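Local coordinates for topoisomerase I-like protein (Leishmania donovani, PDB 2B9S) that probably forms the large subunit of a heterodimeric type IB topoisomerase that relaxes DNA by nicking and resealing one strand, at residues 20-25 with 143-148; 183-188 with 202-207; 274-279 with 348-353. One frame throughout, in Å; residues are numbered along the deposited sequence.

Interaction 1 of 3, residues 20-25 with 143-148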
ATOM      1  N   ARG D  20     -19.034 -15.901  -3.298  1.00 33.67           N
ATOM      2  CA  ARG D  20     -20.106 -14.928  -3.489  1.00 33.19           C
ATOM      3  C   ARG D  20     -20.079 -13.861  -2.396  1.00 31.32           C
ATOM      4  O   ARG D  20     -20.169 -14.176  -1.214  1.00 32.21           O
ATOM      5  CB  ARG D  20     -21.455 -15.648  -3.514  1.00 33.43           C
ATOM      6  CG  ARG D  20     -22.513 -14.910  -4.270  1.00 33.83           C
ATOM      7  CD  ARG D  20     -23.760 -15.753  -4.435  1.00 32.73           C
ATOM      8  NE  ARG D  20     -24.878 -14.926  -4.876  1.00 34.90           N
ATOM      9  CZ  ARG D  20     -25.173 -14.642  -6.146  1.00 32.88           C
ATOM     10  NH1 ARG D  20     -24.438 -15.117  -7.121  1.00 31.72           N
ATOM     11  NH2 ARG D  20     -26.212 -13.871  -6.433  1.00 31.91           N
ATOM     12  N   ARG D  21     -19.936 -12.598  -2.791  1.00 29.25           N
ATOM     13  CA  ARG D  21     -19.663 -11.532  -1.821  1.00 27.79           C
ATOM     14  C   ARG D  21     -20.864 -10.633  -1.570  1.00 28.10           C
ATOM     15  O   ARG D  21     -20.950 -10.017  -0.519  1.00 28.14           O
ATOM     16  CB  ARG D  21     -18.437 -10.681  -2.247  1.00 25.65           C
ATOM     17  CG  ARG D  21     -17.166 -11.461  -2.500  1.00 22.81           C
ATOM     18  CD  ARG D  21     -16.742 -12.247  -1.259  1.00 24.67           C
ATOM     19  NE  ARG D  21     -16.368 -11.367  -0.148  1.00 25.45           N
ATOM     20  CZ  ARG D  21     -15.150 -10.855   0.031  1.00 25.82           C
ATOM     21  NH1 ARG D  21     -14.159 -11.108  -0.833  1.00 25.47           N
ATOM     22  NH2 ARG D  21     -14.928 -10.067   1.062  1.00 25.06           N
ATOM     23  N   TRP D  22     -21.764 -10.558  -2.548  1.00 28.08           N
ATOM     24  CA  TRP D  22     -22.967  -9.707  -2.472  1.00 30.26           C
ATOM     25  C   TRP D  22     -24.128 -10.289  -3.301  1.00 30.18           C
ATOM     26  O   TRP D  22     -23.916 -11.126  -4.177  1.00 29.71           O
ATOM     27  CB  TRP D  22     -22.680  -8.252  -2.904  1.00 29.04           C
ATOM     28  CG  TRP D  22     -22.001  -8.098  -4.277  1.00 28.57           C
ATOM     29  CD1 TRP D  22     -20.646  -8.076  -4.523  1.00 28.28           C
ATOM     30  CD2 TRP D  22     -22.633  -7.937  -5.553  1.00 28.06           C
ATOM     31  NE1 TRP D  22     -20.407  -7.909  -5.850  1.00 26.93           N
ATOM     32  CE2 TRP D  22     -21.600  -7.833  -6.518  1.00 28.55           C
ATOM     33  CE3 TRP D  22     -23.967  -7.873  -5.982  1.00 27.67           C
ATOM     34  CZ2 TRP D  22     -21.864  -7.659  -7.898  1.00 28.69           C
ATOM     35  CZ3 TRP D  22     -24.229  -7.704  -7.346  1.00 27.84           C
ATOM     36  CH2 TRP D  22     -23.181  -7.608  -8.289  1.00 28.21           C
ATOM     37  N   GLU D  23     -25.346  -9.835  -3.000  1.00 32.78           N
ATOM     38  CA  GLU D  23     -26.560 -10.229  -3.731  1.00 34.02           C
ATOM     39  C   GLU D  23     -27.020  -9.087  -4.603  1.00 31.27           C
ATOM     40  O   GLU D  23     -27.468  -9.283  -5.738  1.00 28.39           O
ATOM     41  CB  GLU D  23     -27.677 -10.638  -2.759  1.00 37.56           C
ATOM     42  CG  GLU D  23     -27.413 -11.987  -2.085  1.00 42.29           C
ATOM     43  CD  GLU D  23     -27.186 -13.119  -3.095  1.00 45.73           C
ATOM     44  OE1 GLU D  23     -27.821 -13.088  -4.187  1.00 46.04           O
ATOM     45  OE2 GLU D  23     -26.375 -14.034  -2.788  1.00 45.83           O
ATOM     46  N   THR D  24     -26.912  -7.884  -4.054  1.00 30.20           N
ATOM     47  CA  THR D  24     -27.246  -6.685  -4.801  1.00 30.49           C
ATOM     48  C   THR D  24     -26.161  -5.622  -4.630  1.00 29.27           C
ATOM     49  O   THR D  24     -25.574  -5.468  -3.550  1.00 28.93           O
ATOM     50  CB  THR D  24     -28.615  -6.084  -4.381  1.00 30.92           C
ATOM     51  OG1 THR D  24     -28.600  -5.787  -2.984  1.00 30.73           O
ATOM     52  CG2 THR D  24     -29.775  -7.032  -4.705  1.00 30.77           C
ATOM     53  N   LEU D  25     -25.923  -4.886  -5.704  1.00 28.27           N
ATOM     54  CA  LEU D  25     -24.975  -3.800  -5.702  1.00 27.54           C
ATOM     55  C   LEU D  25     -25.429  -2.673  -6.620  1.00 26.07           C
ATOM     56  O   LEU D  25     -25.628  -2.873  -7.809  1.00 28.24           O
ATOM     57  CB  LEU D  25     -23.573  -4.321  -6.091  1.00 26.64           C
ATOM     58  CG  LEU D  25     -22.360  -3.398  -6.064  1.00 25.83           C
ATOM     59  CD1 LEU D  25     -22.216  -2.635  -4.735  1.00 25.58           C
ATOM     60  CD2 LEU D  25     -21.113  -4.220  -6.400  1.00 26.74           C
ATOM     61  N   CYS D 143     -22.477   3.826  -2.044  1.00 34.15           N
ATOM     62  CA  CYS D 143     -23.096   2.771  -2.820  1.00 34.23           C
ATOM     63  C   CYS D 143     -24.070   2.017  -1.905  1.00 33.22           C
ATOM     64  O   CYS D 143     -24.141   2.295  -0.711  1.00 32.69           O
ATOM     65  CB  CYS D 143     -22.021   1.834  -3.402  1.00 33.84           C
ATOM     66  SG  CYS D 143     -21.283   0.699  -2.230  1.00 35.55           S
ATOM     67  N   VAL D 144     -24.819   1.076  -2.467  1.00 31.36           N
ATOM     68  CA  VAL D 144     -25.705   0.245  -1.669  1.00 30.36           C
ATOM     69  C   VAL D 144     -25.321  -1.209  -1.923  1.00 29.03           C
ATOM     70  O   VAL D 144     -25.486  -1.731  -3.024  1.00 28.19           O
ATOM     71  CB  VAL D 144     -27.238   0.535  -1.949  1.00 31.66           C
ATOM     72  CG1 VAL D 144     -28.134  -0.378  -1.117  1.00 31.95           C
ATOM     73  CG2 VAL D 144     -27.584   1.994  -1.650  1.00 30.07           C
ATOM     74  N   TRP D 145     -24.780  -1.833  -0.883  1.00 29.85           N
ATOM     75  CA  TRP D 145     -24.263  -3.193  -0.917  1.00 30.82           C
ATOM     76  C   TRP D 145     -25.206  -4.025  -0.070  1.00 31.88           C
ATOM     77  O   TRP D 145     -25.272  -3.835   1.148  1.00 32.95           O
ATOM     78  CB  TRP D 145     -22.850  -3.189  -0.316  1.00 29.13           C
ATOM     79  CG  TRP D 145     -22.135  -4.519  -0.237  1.00 29.90           C
ATOM     80  CD1 TRP D 145     -22.459  -5.583   0.558  1.00 29.21           C
ATOM     81  CD2 TRP D 145     -20.933  -4.896  -0.936  1.00 29.47           C
ATOM     82  NE1 TRP D 145     -21.570  -6.613   0.366  1.00 30.24           N
ATOM     83  CE2 TRP D 145     -20.612  -6.215  -0.532  1.00 29.80           C
ATOM     84  CE3 TRP D 145     -20.112  -4.256  -1.882  1.00 29.83           C
ATOM     85  CZ2 TRP D 145     -19.491  -6.908  -1.032  1.00 30.17           C
ATOM     86  CZ3 TRP D 145     -18.998  -4.953  -2.391  1.00 29.25           C
ATOM     87  CH2 TRP D 145     -18.708  -6.263  -1.965  1.00 29.14           C
ATOM     88  N   ASP D 146     -25.920  -4.949  -0.712  1.00 34.56           N
ATOM     89  CA  ASP D 146     -26.938  -5.782  -0.064  1.00 36.35           C
ATOM     90  C   ASP D 146     -27.941  -4.968   0.784  1.00 37.69           C
ATOM     91  O   ASP D 146     -28.241  -5.336   1.924  1.00 36.84           O
ATOM     92  CB  ASP D 146     -26.271  -6.863   0.796  1.00 37.17           C
ATOM     93  CG  ASP D 146     -25.717  -8.014  -0.021  1.00 37.67           C
ATOM     94  OD1 ASP D 146     -25.995  -8.093  -1.228  1.00 37.92           O
ATOM     95  OD2 ASP D 146     -25.002  -8.855   0.561  1.00 39.19           O
ATOM     96  N   GLY D 147     -28.420  -3.850   0.237  1.00 39.32           N
ATOM     97  CA  GLY D 147     -29.407  -2.995   0.920  1.00 39.96           C
ATOM     98  C   GLY D 147     -28.851  -2.004   1.932  1.00 41.70           C
ATOM     99  O   GLY D 147     -29.555  -1.087   2.354  1.00 41.83           O
ATOM    100  N   ARG D 148     -27.588  -2.180   2.321  1.00 42.39           N
ATOM    101  CA  ARG D 148     -26.920  -1.260   3.246  1.00 41.83           C
ATOM    102  C   ARG D 148     -26.085  -0.207   2.506  1.00 43.58           C
ATOM    103  O   ARG D 148     -25.366  -0.501   1.541  1.00 44.00           O
ATOM    104  CB  ARG D 148     -26.065  -2.028   4.239  1.00 41.66           C
TER
HETATM  105  O   HOH W   1     -27.824  -3.211  -2.388  1.00 32.52           O
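Two consecutive backbone amides close on Asp146 OD1: Glu23 N at 2.6 Å and Thr24 N at 3.0 Å. The first uses the syn lone pair of OD1; the second arrives nearly along the C-O axis, and both bonds are close to straight. Asp146 N answers by donating to Thr24 O at 2.9 Å, so the chain before strand 25-26 is held by both the side chain and the backbone of Asp146. Asp146 and Gly147 are the central pair of a type I' turn joining strands 142-145 and 148-151, and one water bridges Thr24 OG1 and Gly147 N. Beside these polar bonds the tryptophans meet T-shaped. Trp22 turns its edge toward the face of Trp145, planes 63° apart, with CD1 3.7 Å from Trp145 CH2. Trp22 CB also makes a CH-pi contact, 4.0 Å from the centre of the five-membered ring of Trp145. With CG anti to the backbone N (chi1 179°), Trp145 carries its indole to the 20-25 chain, where Val237 of helix 236-266 also touches it. The carboxylate thus fixes the path of the backbone, while the indoles add an apolar contact next to Arg21, which packs on a DNA phosphate.

Interaction 2 of 3, residues 183-188 with 202-207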
ATOM      1  N   ASP D 183     -11.736   3.023 -20.883  1.00 30.66           N
ATOM      2  CA  ASP D 183     -10.712   2.273 -20.148  1.00 30.31           C
ATOM      3  C   ASP D 183     -11.304   1.538 -18.940  1.00 29.80           C
ATOM      4  O   ASP D 183     -10.710   0.580 -18.435  1.00 31.69           O
ATOM      5  CB  ASP D 183      -9.599   3.236 -19.683  1.00 32.00           C
ATOM      6  CG  ASP D 183      -8.883   3.923 -20.844  1.00 31.55           C
ATOM      7  OD1 ASP D 183      -8.600   3.242 -21.844  1.00 33.26           O
ATOM      8  OD2 ASP D 183      -8.593   5.138 -20.767  1.00 30.33           O
ATOM      9  N   ILE D 184     -12.481   1.993 -18.497  1.00 29.42           N
ATOM     10  CA  ILE D 184     -13.092   1.588 -17.220  1.00 27.75           C
ATOM     11  C   ILE D 184     -14.173   0.518 -17.373  1.00 26.77           C
ATOM     12  O   ILE D 184     -15.117   0.659 -18.164  1.00 26.00           O
ATOM     13  CB  ILE D 184     -13.638   2.817 -16.451  1.00 27.63           C
ATOM     14  CG1 ILE D 184     -12.480   3.763 -16.119  1.00 27.35           C
ATOM     15  CG2 ILE D 184     -14.371   2.408 -15.155  1.00 25.85           C
ATOM     16  CD1 ILE D 184     -12.891   5.186 -15.811  1.00 28.02           C
ATOM     17  N   THR D 185     -13.988  -0.567 -16.623  1.00 26.79           N
ATOM     18  CA  THR D 185     -14.964  -1.656 -16.517  1.00 24.48           C
ATOM     19  C   THR D 185     -15.779  -1.395 -15.253  1.00 24.94           C
ATOM     20  O   THR D 185     -15.226  -1.174 -14.170  1.00 22.77           O
ATOM     21  CB  THR D 185     -14.268  -3.048 -16.466  1.00 23.62           C
ATOM     22  OG1 THR D 185     -13.504  -3.239 -17.666  1.00 23.03           O
ATOM     23  CG2 THR D 185     -15.279  -4.191 -16.356  1.00 21.89           C
ATOM     24  N   ILE D 186     -17.095  -1.392 -15.415  1.00 26.01           N
ATOM     25  CA  ILE D 186     -18.031  -1.212 -14.307  1.00 25.73           C
ATOM     26  C   ILE D 186     -18.486  -2.582 -13.804  1.00 25.64           C
ATOM     27  O   ILE D 186     -18.866  -3.457 -14.588  1.00 25.32           O
ATOM     28  CB  ILE D 186     -19.230  -0.324 -14.746  1.00 25.02           C
ATOM     29  CG1 ILE D 186     -18.763   1.118 -15.027  1.00 24.52           C
ATOM     30  CG2 ILE D 186     -20.357  -0.376 -13.724  1.00 28.66           C
ATOM     31  CD1 ILE D 186     -18.561   2.028 -13.802  1.00 24.05           C
ATOM     32  N   ASN D 187     -18.385  -2.782 -12.492  1.00 26.30           N
ATOM     33  CA  ASN D 187     -18.940  -3.974 -11.852  1.00 24.53           C
ATOM     34  C   ASN D 187     -20.112  -3.554 -10.980  1.00 26.12           C
ATOM     35  O   ASN D 187     -19.947  -2.758 -10.049  1.00 24.90           O
ATOM     36  CB  ASN D 187     -17.907  -4.714 -11.003  1.00 23.19           C
ATOM     37  CG  ASN D 187     -18.383  -6.091 -10.581  1.00 20.41           C
ATOM     38  OD1 ASN D 187     -18.706  -6.913 -11.416  1.00 17.95           O
ATOM     39  ND2 ASN D 187     -18.410  -6.346  -9.286  1.00 19.18           N
ATOM     40  N   ILE D 188     -21.286  -4.100 -11.299  1.00 26.97           N
ATOM     41  CA  ILE D 188     -22.555  -3.703 -10.680  1.00 28.21           C
ATOM     42  C   ILE D 188     -23.579  -4.868 -10.694  1.00 29.07           C
ATOM     43  O   ILE D 188     -23.364  -5.870 -11.384  1.00 28.70           O
ATOM     44  CB  ILE D 188     -23.096  -2.433 -11.399  1.00 27.19           C
ATOM     45  CG1 ILE D 188     -24.020  -1.623 -10.482  1.00 27.00           C
ATOM     46  CG2 ILE D 188     -23.631  -2.767 -12.802  1.00 25.63           C
ATOM     47  CD1 ILE D 188     -24.307  -0.246 -10.962  1.00 24.16           C
ATOM     48  N   LYS D 202     -18.371   5.721 -23.928  1.00 38.77           N
ATOM     49  CA  LYS D 202     -18.935   4.496 -23.348  1.00 39.32           C
ATOM     50  C   LYS D 202     -17.944   3.861 -22.357  1.00 37.78           C
ATOM     51  O   LYS D 202     -16.772   4.201 -22.351  1.00 36.00           O
ATOM     52  CB  LYS D 202     -19.310   3.494 -24.446  1.00 41.64           C
ATOM     53  CG  LYS D 202     -18.392   3.573 -25.636  1.00 45.75           C
ATOM     54  CD  LYS D 202     -18.071   2.240 -26.291  1.00 47.93           C
ATOM     55  CE  LYS D 202     -16.743   2.389 -27.052  1.00 49.14           C
ATOM     56  NZ  LYS D 202     -16.441   1.261 -27.971  1.00 50.86           N
ATOM     57  N   TRP D 203     -18.432   2.952 -21.519  1.00 36.24           N
ATOM     58  CA  TRP D 203     -17.591   2.138 -20.646  1.00 34.07           C
ATOM     59  C   TRP D 203     -16.868   1.062 -21.463  1.00 34.86           C
ATOM     60  O   TRP D 203     -17.281   0.754 -22.584  1.00 35.02           O
ATOM     61  CB  TRP D 203     -18.443   1.475 -19.551  1.00 32.15           C
ATOM     62  CG  TRP D 203     -19.186   2.428 -18.646  1.00 31.35           C
ATOM     63  CD1 TRP D 203     -20.535   2.470 -18.432  1.00 30.82           C
ATOM     64  CD2 TRP D 203     -18.622   3.467 -17.822  1.00 31.07           C
ATOM     65  NE1 TRP D 203     -20.847   3.460 -17.528  1.00 30.08           N
ATOM     66  CE2 TRP D 203     -19.694   4.092 -17.146  1.00 30.26           C
ATOM     67  CE3 TRP D 203     -17.313   3.922 -17.586  1.00 30.10           C
ATOM     68  CZ2 TRP D 203     -19.501   5.148 -16.249  1.00 31.42           C
ATOM     69  CZ3 TRP D 203     -17.123   4.971 -16.713  1.00 30.69           C
ATOM     70  CH2 TRP D 203     -18.216   5.570 -16.041  1.00 31.23           C
ATOM     71  N   ALA D 204     -15.783   0.497 -20.915  1.00 34.75           N
ATOM     72  CA  ALA D 204     -15.101  -0.643 -21.557  1.00 33.55           C
ATOM     73  C   ALA D 204     -16.057  -1.830 -21.622  1.00 32.58           C
ATOM     74  O   ALA D 204     -16.138  -2.526 -22.629  1.00 30.78           O
ATOM     75  CB  ALA D 204     -13.845  -1.043 -20.777  1.00 32.58           C
ATOM     76  N   ALA D 205     -16.781  -2.022 -20.523  1.00 30.99           N
ATOM     77  CA  ALA D 205     -17.595  -3.194 -20.282  1.00 31.11           C
ATOM     78  C   ALA D 205     -18.398  -2.945 -19.012  1.00 30.50           C
ATOM     79  O   ALA D 205     -17.995  -2.146 -18.161  1.00 28.18           O
ATOM     80  CB  ALA D 205     -16.709  -4.461 -20.136  1.00 30.96           C
ATOM     81  N   VAL D 206     -19.553  -3.604 -18.915  1.00 31.37           N
ATOM     82  CA  VAL D 206     -20.375  -3.597 -17.700  1.00 30.40           C
ATOM     83  C   VAL D 206     -20.564  -5.070 -17.376  1.00 31.24           C
ATOM     84  O   VAL D 206     -20.967  -5.856 -18.222  1.00 33.36           O
ATOM     85  CB  VAL D 206     -21.734  -2.850 -17.895  1.00 30.60           C
ATOM     86  CG1 VAL D 206     -22.573  -2.877 -16.634  1.00 30.50           C
ATOM     87  CG2 VAL D 206     -21.511  -1.400 -18.324  1.00 30.46           C
ATOM     88  N   GLN D 207     -20.179  -5.457 -16.173  1.00 31.44           N
ATOM     89  CA  GLN D 207     -20.279  -6.838 -15.737  1.00 28.48           C
ATOM     90  C   GLN D 207     -20.997  -6.879 -14.383  1.00 28.75           C
ATOM     91  O   GLN D 207     -21.278  -5.830 -13.762  1.00 26.74           O
ATOM     92  CB  GLN D 207     -18.889  -7.485 -15.652  1.00 28.21           C
ATOM     93  CG  GLN D 207     -17.932  -6.779 -14.664  1.00 26.48           C
ATOM     94  CD  GLN D 207     -16.648  -7.531 -14.458  1.00 25.13           C
ATOM     95  OE1 GLN D 207     -15.889  -7.733 -15.405  1.00 24.32           O
ATOM     96  NE2 GLN D 207     -16.389  -7.953 -13.217  1.00 23.59           N
TER
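Ile186 puts CG1 over one face of the Trp203 indole, close to the ring normal and 3.7 Å from the centroid of the five-membered ring. CG1 lies anti to the carbonyl carbon of Ile186 (chi1 -67°), which brings it over the indole. CD1 runs on toward the six-membered ring, and Ile184 touches the same indole through CB, 4.0 Å from Trp203 CE3. NE1 of the same ring donates to Pro195 O, which helps set the ring's orientation. Farther along, Ile188 and Val206 run in the same direction next to each other, CG2 of the isoleucine meeting CG1 of the valine at 4.0 Å. Asn187 and Gln207 are paired in the strands with side chains on the face that Thr185 shares, and their amides are turned 81° apart. Gln207 NE2 sends its N-H, within its own amide plane, to Asn187 OD1 at 3.1 Å, reaching that oxygen from above the carbonyl plane. Asn187 OD1 also accepts from Asp209 N and ND2 donates to Trp214 O, which pins the amide. Between the side chains the backbones zip together: Ile186 N to Ala205 O, Gln207 N to Ile186 O and Ile188 N to Gln207 O. This staggered ladder is that of parallel strands, with 205-207 an outermost strand, within this chain, of a mixed sheet in the DNA-binding fragment.

Interaction 3 of 3, residues 274-279 with 348-353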
ATOM      1  N   VAL D 274      14.320 -28.025   1.592  1.00 36.91           N
ATOM      2  CA  VAL D 274      13.731 -28.132   2.937  1.00 35.23           C
ATOM      3  C   VAL D 274      14.495 -27.291   3.972  1.00 34.57           C
ATOM      4  O   VAL D 274      13.872 -26.563   4.771  1.00 33.44           O
ATOM      5  CB  VAL D 274      13.566 -29.627   3.400  1.00 34.70           C
ATOM      6  CG1 VAL D 274      12.986 -29.714   4.796  1.00 34.79           C
ATOM      7  CG2 VAL D 274      12.646 -30.391   2.456  1.00 34.08           C
ATOM      8  N   ALA D 275      15.832 -27.378   3.942  1.00 32.49           N
ATOM      9  CA  ALA D 275      16.691 -26.628   4.869  1.00 31.95           C
ATOM     10  C   ALA D 275      16.577 -25.117   4.663  1.00 30.81           C
ATOM     11  O   ALA D 275      16.551 -24.362   5.636  1.00 30.35           O
ATOM     12  CB  ALA D 275      18.149 -27.078   4.757  1.00 30.61           C
ATOM     13  N   GLN D 276      16.518 -24.702   3.393  1.00 30.47           N
ATOM     14  CA  GLN D 276      16.302 -23.299   3.001  1.00 30.07           C
ATOM     15  C   GLN D 276      14.920 -22.797   3.427  1.00 29.61           C
ATOM     16  O   GLN D 276      14.804 -21.710   4.017  1.00 26.33           O
ATOM     17  CB  GLN D 276      16.490 -23.113   1.485  1.00 30.28           C
ATOM     18  CG  GLN D 276      17.945 -23.124   1.044  1.00 30.19           C
ATOM     19  CD  GLN D 276      18.153 -22.758  -0.409  1.00 29.05           C
ATOM     20  OE1 GLN D 276      17.213 -22.490  -1.142  1.00 31.28           O
ATOM     21  NE2 GLN D 276      19.394 -22.749  -0.828  1.00 27.83           N
ATOM     22  N   ARG D 277      13.892 -23.599   3.119  1.00 30.31           N
ATOM     23  CA  ARG D 277      12.509 -23.379   3.591  1.00 30.55           C
ATOM     24  C   ARG D 277      12.434 -23.138   5.108  1.00 31.43           C
ATOM     25  O   ARG D 277      11.712 -22.233   5.558  1.00 32.33           O
ATOM     26  CB  ARG D 277      11.603 -24.547   3.187  1.00 28.99           C
ATOM     27  CG  ARG D 277      10.101 -24.260   3.297  1.00 29.67           C
ATOM     28  CD  ARG D 277       9.281 -25.427   2.752  1.00 31.57           C
ATOM     29  NE  ARG D 277       9.464 -26.637   3.569  1.00 33.58           N
ATOM     30  CZ  ARG D 277       9.055 -27.861   3.237  1.00 33.61           C
ATOM     31  NH1 ARG D 277       8.425 -28.092   2.083  1.00 33.17           N
ATOM     32  NH2 ARG D 277       9.283 -28.861   4.074  1.00 34.02           N
ATOM     33  N   ALA D 278      13.204 -23.924   5.872  1.00 31.49           N
ATOM     34  CA  ALA D 278      13.310 -23.807   7.345  1.00 30.26           C
ATOM     35  C   ALA D 278      13.903 -22.487   7.845  1.00 30.55           C
ATOM     36  O   ALA D 278      13.393 -21.890   8.794  1.00 31.01           O
ATOM     37  CB  ALA D 278      14.117 -24.987   7.904  1.00 29.15           C
ATOM     38  N   VAL D 279      14.998 -22.047   7.231  1.00 29.58           N
ATOM     39  CA  VAL D 279      15.632 -20.773   7.611  1.00 28.69           C
ATOM     40  C   VAL D 279      14.736 -19.582   7.227  1.00 30.03           C
ATOM     41  O   VAL D 279      14.662 -18.579   7.954  1.00 30.05           O
ATOM     42  CB  VAL D 279      17.069 -20.664   7.017  1.00 27.63           C
ATOM     43  CG1 VAL D 279      17.731 -19.341   7.345  1.00 24.35           C
ATOM     44  CG2 VAL D 279      17.940 -21.828   7.532  1.00 28.87           C
ATOM     45  N   GLN D 348      26.143 -20.060   6.471  1.00 32.19           N
ATOM     46  CA  GLN D 348      27.498 -20.198   5.929  1.00 33.99           C
ATOM     47  C   GLN D 348      27.480 -21.138   4.720  1.00 33.06           C
ATOM     48  O   GLN D 348      28.137 -20.886   3.733  1.00 32.23           O
ATOM     49  CB  GLN D 348      28.482 -20.714   6.993  1.00 34.85           C
ATOM     50  CG  GLN D 348      28.709 -19.762   8.185  1.00 36.51           C
ATOM     51  CD  GLN D 348      29.574 -20.386   9.267  1.00 37.70           C
ATOM     52  OE1 GLN D 348      29.296 -21.490   9.750  1.00 38.46           O
ATOM     53  NE2 GLN D 348      30.644 -19.689   9.643  1.00 38.00           N
ATOM     54  N   ARG D 349      26.722 -22.218   4.819  1.00 33.76           N
ATOM     55  CA  ARG D 349      26.525 -23.138   3.722  1.00 38.47           C
ATOM     56  C   ARG D 349      25.858 -22.433   2.530  1.00 36.62           C
ATOM     57  O   ARG D 349      26.273 -22.615   1.371  1.00 36.82           O
ATOM     58  CB  ARG D 349      25.685 -24.342   4.183  1.00 39.73           C
ATOM     59  CG  ARG D 349      25.821 -25.568   3.291  1.00 45.35           C
ATOM     60  CD  ARG D 349      25.140 -26.809   3.895  1.00 47.68           C
ATOM     61  NE  ARG D 349      23.847 -27.139   3.260  1.00 52.16           N
ATOM     62  CZ  ARG D 349      22.894 -27.875   3.843  1.00 53.26           C
ATOM     63  NH1 ARG D 349      23.081 -28.347   5.079  1.00 54.70           N
ATOM     64  NH2 ARG D 349      21.755 -28.138   3.203  1.00 53.17           N
ATOM     65  N   PHE D 350      24.837 -21.624   2.824  1.00 34.01           N
ATOM     66  CA  PHE D 350      24.005 -20.995   1.799  1.00 31.26           C
ATOM     67  C   PHE D 350      24.729 -19.894   1.039  1.00 31.44           C
ATOM     68  O   PHE D 350      24.232 -19.450   0.011  1.00 33.35           O
ATOM     69  CB  PHE D 350      22.711 -20.410   2.400  1.00 27.25           C
ATOM     70  CG  PHE D 350      21.758 -21.434   2.948  1.00 26.24           C
ATOM     71  CD1 PHE D 350      21.930 -22.797   2.692  1.00 25.34           C
ATOM     72  CD2 PHE D 350      20.664 -21.030   3.716  1.00 25.61           C
ATOM     73  CE1 PHE D 350      21.049 -23.728   3.211  1.00 26.14           C
ATOM     74  CE2 PHE D 350      19.763 -21.960   4.224  1.00 25.01           C
ATOM     75  CZ  PHE D 350      19.948 -23.307   3.974  1.00 25.81           C
ATOM     76  N   THR D 351      25.874 -19.439   1.556  1.00 30.62           N
ATOM     77  CA  THR D 351      26.597 -18.318   0.957  1.00 30.61           C
ATOM     78  C   THR D 351      28.047 -18.588   0.566  1.00 31.78           C
ATOM     79  O   THR D 351      28.666 -17.730  -0.048  1.00 32.92           O
ATOM     80  CB  THR D 351      26.611 -17.043   1.880  1.00 29.52           C
ATOM     81  OG1 THR D 351      27.225 -17.346   3.139  1.00 29.72           O
ATOM     82  CG2 THR D 351      25.215 -16.513   2.128  1.00 29.00           C
ATOM     83  N   ARG D 352      28.605 -19.750   0.900  1.00 34.93           N
ATOM     84  CA  ARG D 352      30.071 -19.841   0.939  1.00 38.55           C
ATOM     85  C   ARG D 352      30.846 -19.422  -0.335  1.00 39.47           C
ATOM     86  O   ARG D 352      31.770 -18.591  -0.263  1.00 43.56           O
ATOM     87  CB  ARG D 352      30.590 -21.162   1.544  1.00 40.75           C
ATOM     88  CG  ARG D 352      30.444 -22.409   0.707  1.00 42.93           C
ATOM     89  CD  ARG D 352      31.295 -23.512   1.292  1.00 44.52           C
ATOM     90  NE  ARG D 352      32.627 -23.586   0.692  1.00 46.93           N
ATOM     91  CZ  ARG D 352      33.009 -24.572  -0.120  1.00 49.33           C
ATOM     92  NH1 ARG D 352      32.132 -25.533  -0.403  1.00 51.25           N
ATOM     93  NH2 ARG D 352      34.244 -24.614  -0.650  1.00 47.10           N
ATOM     94  N   ARG D 353      30.520 -19.967  -1.492  1.00 35.91           N
ATOM     95  CA  ARG D 353      31.370 -19.601  -2.624  1.00 34.90           C
ATOM     96  C   ARG D 353      30.637 -18.709  -3.643  1.00 32.32           C
ATOM     97  O   ARG D 353      31.054 -18.584  -4.788  1.00 30.27           O
ATOM     98  CB  ARG D 353      32.005 -20.873  -3.273  1.00 33.05           C
TER
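The nearest CA atoms of segments 274-279 and 348-353, Gln276 CA and Phe350 CA, are 8.1 Å apart, and no hydrogen bond joins the two backbones. This is helix-to-helix packing of 272-287 with 341-351 within the catalytic core of a type IB topoisomerase, made here mainly by the ring of Phe350. Phe350 reaches across to the other helix, with CG anti to its own carbonyl carbon (chi1 -66°), and is met by three residues of 274-279. Over one face of the ring lies Gln276 CG, in a CH-pi contact 3.9 Å from the ring centre and 23° off the normal, displaced toward the rim; its closest ring atom is CZ, at 3.6 Å. The glutamine and the phenylalanine run past one another head to tail, the amide plane standing 80° from the ring. That leaves the amide to the 361-364 region, where Gln276 OE1 accepts from Gln363 N and NE2 makes a weak bond to Asp362 OD1. Val279, one turn beyond Ala275, brings CG2 to within 3.8 Å of Phe350 CE2, and also packs on Val343, Leu346 and Leu347 of helix 341-351. At the exposed margin Arg349, bent at chi3, brings NH2 to 4.1 Å from Ala275 CB. The backbone of Ala275 lies at the edge of the Phe350 ring: its carbonyl O is in the ring plane, and its carbonyl C is 3.9 Å from CZ.

In the fold
Interactions 1 and 2 are neighbours in the DNA-binding fragment, their centres about 18 Å apart. They touch where Leu25 and Trp22 pack on Ile188 and Asn187, so the small antiparallel sheet of one leans on the mixed sheet of the other. Both are partly buried and join backbone hydrogen bonds to apolar contacts, but 20-25 with 143-148 depends on a side-chain carboxylate and a turn, whereas 183-188 with 202-207 is a parallel strand pairing. Interaction 3 stands apart, its centre about 49 Å from either of theirs, in the catalytic core. Mostly buried, and the farthest of the three from the DNA, it joins two helices without any hydrogen bond across.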